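Local structure of biogenic amine-binding protein (Rhodnius prolixus, 4GE1) at residues Asp13-Lys16 against Asp17-Phe20. The protein binds biogenic amines in the saliva of a blood-feeding insect, holding them in the pocket of a lipocalin beta-barrel. Residues are numbered along the deposited sequence; the frame is centred on the assembly and turned at random.
Sequences DFNK and DNFF
Phe14 and Asn15 fold back on Asn18 and Phe19 of the short, weakly bonded helix 16-19 and on Phe20 just after it, in the N-terminal turn of this lipocalin that lies across one end of the barrel just before its first strand. It illustrates how a few residues can cap a helix on one flank and pack aromatic rings on another. On the apolar flank Phe14 sends its ring tip over a face of Phe19, CZ lying 3.6 Å from CG of Phe19 and displaced toward that ring's rim. The two ring planes are inclined at 48°, an oblique meeting. With CG anti to the backbone N (chi1 -160°), the end of the Phe14 side chain reaches Phe19 and Phe20. The Phe20 side chain crosses that of Phe14 at roughly a right angle, its CE1 sitting at the edge of the Phe14 ring, 3.9 Å from CE2. Beyond this trio, Tyr112, a residue of the tryptamine pocket, meets Phe19 edge-to-face, and His48 does the same with Phe20, whose side chain comes within about 7 Å of the bound ligand.

On the polar flank Asn15 is the N-cap. Its OD1 accepts a hydrogen bond from the backbone N of Asn18 at 3.0 Å, the donor standing well out of the carbonyl plane. The amides of Asn15 and Asn18 stack with their planes 21° apart, while Tyr117 receives a hydrogen bond from Asn15 N and touches the Asn18 side chain. Asn15 O adds weak bonds to Asn18 N and Phe19 N. The turn closes on Lys16 O, gripped by two donors: Phe19 N at 3.0 Å, well above the carbonyl plane, and Phe20 N at 2.9 Å, almost in line with the C=O bond.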
ATOM      1  N   ASP A  13       0.156 -12.469  14.806  1.00 82.42           N
ATOM      2  CA  ASP A  13       1.294 -11.898  15.525  1.00 81.12           C
ATOM      3  C   ASP A  13       2.056 -10.890  14.655  1.00 76.90           C
ATOM      4  O   ASP A  13       3.231 -11.079  14.336  1.00 76.12           O
ATOM      5  CB  ASP A  13       2.221 -13.006  16.027  1.00 79.53           C
ATOM      6  CG  ASP A  13       1.464 -14.121  16.738  1.00 77.42           C
ATOM      7  OD1 ASP A  13       1.197 -13.989  17.955  1.00 74.28           O
ATOM      8  OD2 ASP A  13       1.135 -15.127  16.076  1.00 72.49           O
ATOM      9  N   PHE A  14       1.366  -9.819  14.283  1.00 69.05           N
ATOM     10  CA  PHE A  14       1.926  -8.776  13.430  1.00 64.81           C
ATOM     11  C   PHE A  14       2.901  -7.908  14.220  1.00 61.23           C
ATOM     12  O   PHE A  14       2.520  -7.268  15.204  1.00 64.34           O
ATOM     13  CB  PHE A  14       0.785  -7.922  12.871  1.00 60.95           C
ATOM     14  CG  PHE A  14       1.145  -7.126  11.641  1.00 54.41           C
ATOM     15  CD1 PHE A  14       1.602  -7.756  10.494  1.00 55.16           C
ATOM     16  CD2 PHE A  14       0.981  -5.755  11.622  1.00 47.10           C
ATOM     17  CE1 PHE A  14       1.913  -7.024   9.351  1.00 49.05           C
ATOM     18  CE2 PHE A  14       1.286  -5.012  10.480  1.00 53.38           C
ATOM     19  CZ  PHE A  14       1.753  -5.651   9.344  1.00 38.54           C
ATOM     20  N   ASN A  15       4.163  -7.903  13.801  1.00 59.43           N
ATOM     21  CA  ASN A  15       5.178  -7.074  14.446  1.00 52.69           C
ATOM     22  C   ASN A  15       5.222  -5.679  13.823  1.00 51.56           C
ATOM     23  O   ASN A  15       5.896  -5.452  12.817  1.00 52.11           O
ATOM     24  CB  ASN A  15       6.554  -7.737  14.370  1.00 53.19           C
ATOM     25  CG  ASN A  15       7.584  -7.053  15.261  1.00 64.03           C
ATOM     26  OD1 ASN A  15       7.635  -5.824  15.351  1.00 66.55           O
ATOM     27  ND2 ASN A  15       8.402  -7.852  15.933  1.00 64.51           N
ATOM     28  N   LYS A  16       4.489  -4.752  14.427  1.00 48.63           N
ATOM     29  CA  LYS A  16       4.355  -3.408  13.890  1.00 50.44           C
ATOM     30  C   LYS A  16       5.701  -2.701  13.790  1.00 56.63           C
ATOM     31  O   LYS A  16       6.007  -2.072  12.779  1.00 52.93           O
ATOM     32  CB  LYS A  16       3.387  -2.594  14.748  1.00 48.96           C
ATOM     33  CG  LYS A  16       2.007  -3.222  14.877  1.00 53.75           C
ATOM     34  CD  LYS A  16       1.034  -2.265  15.548  1.00 56.22           C
ATOM     35  CE  LYS A  16      -0.195  -2.992  16.053  1.00 56.45           C
ATOM     36  NZ  LYS A  16       0.163  -4.057  17.031  1.00 59.32           N
ATOM     37  N   ASP A  17       6.502  -2.813  14.845  1.00 58.21           N
ATOM     38  CA  ASP A  17       7.804  -2.163  14.890  1.00 57.04           C
ATOM     39  C   ASP A  17       8.665  -2.530  13.685  1.00 53.57           C
ATOM     40  O   ASP A  17       9.316  -1.667  13.101  1.00 57.10           O
ATOM     41  CB  ASP A  17       8.538  -2.524  16.187  1.00 64.91           C
ATOM     42  CG  ASP A  17       7.851  -1.971  17.419  1.00 74.90           C
ATOM     43  OD1 ASP A  17       7.338  -0.836  17.358  1.00 71.36           O
ATOM     44  OD2 ASP A  17       7.826  -2.671  18.454  1.00 90.80           O
ATOM     45  N   ASN A  18       8.662  -3.810  13.319  1.00 55.56           N
ATOM     46  CA  ASN A  18       9.478  -4.305  12.211  1.00 46.36           C
ATOM     47  C   ASN A  18       8.851  -4.062  10.844  1.00 44.55           C
ATOM     48  O   ASN A  18       9.513  -4.203   9.816  1.00 44.78           O
ATOM     49  CB  ASN A  18       9.744  -5.805  12.361  1.00 50.88           C
ATOM     50  CG  ASN A  18      10.669  -6.128  13.519  1.00 65.94           C
ATOM     51  OD1 ASN A  18      11.454  -5.290  13.961  1.00 62.75           O
ATOM     52  ND2 ASN A  18      10.586  -7.359  14.010  1.00 74.62           N
ATOM     53  N   PHE A  19       7.568  -3.726  10.821  1.00 44.66           N
ATOM     54  CA  PHE A  19       6.895  -3.546   9.543  1.00 44.42           C
ATOM     55  C   PHE A  19       6.836  -2.079   9.133  1.00 42.68           C
ATOM     56  O   PHE A  19       7.218  -1.721   8.016  1.00 42.49           O
ATOM     57  CB  PHE A  19       5.491  -4.158   9.558  1.00 41.75           C
ATOM     58  CG  PHE A  19       4.837  -4.197   8.198  1.00 42.92           C
ATOM     59  CD1 PHE A  19       4.018  -3.163   7.776  1.00 35.52           C
ATOM     60  CD2 PHE A  19       5.047  -5.271   7.339  1.00 39.40           C
ATOM     61  CE1 PHE A  19       3.414  -3.198   6.520  1.00 39.02           C
ATOM     62  CE2 PHE A  19       4.450  -5.311   6.092  1.00 33.58           C
ATOM     63  CZ  PHE A  19       3.635  -4.272   5.681  1.00 34.90           C
ATOM     64  N   PHE A  20       6.353  -1.236  10.037  1.00 35.89           N
ATOM     65  CA  PHE A  20       6.184   0.180   9.732  1.00 39.28           C
ATOM     66  C   PHE A  20       7.483   0.977   9.904  1.00 46.67           C
ATOM     67  O   PHE A  20       7.581   1.879  10.740  1.00 44.18           O
ATOM     68  CB  PHE A  20       5.062   0.774  10.576  1.00 44.17           C
ATOM     69  CG  PHE A  20       3.715   0.178  10.294  1.00 44.27           C
ATOM     70  CD1 PHE A  20       3.111  -0.668  11.212  1.00 35.79           C
ATOM     71  CD2 PHE A  20       3.062   0.450   9.098  1.00 36.61           C
ATOM     72  CE1 PHE A  20       1.867  -1.218  10.956  1.00 30.53           C
ATOM     73  CE2 PHE A  20       1.818  -0.095   8.830  1.00 44.08           C
ATOM     74  CZ  PHE A  20       1.216  -0.931   9.763  1.00 32.26           C
TER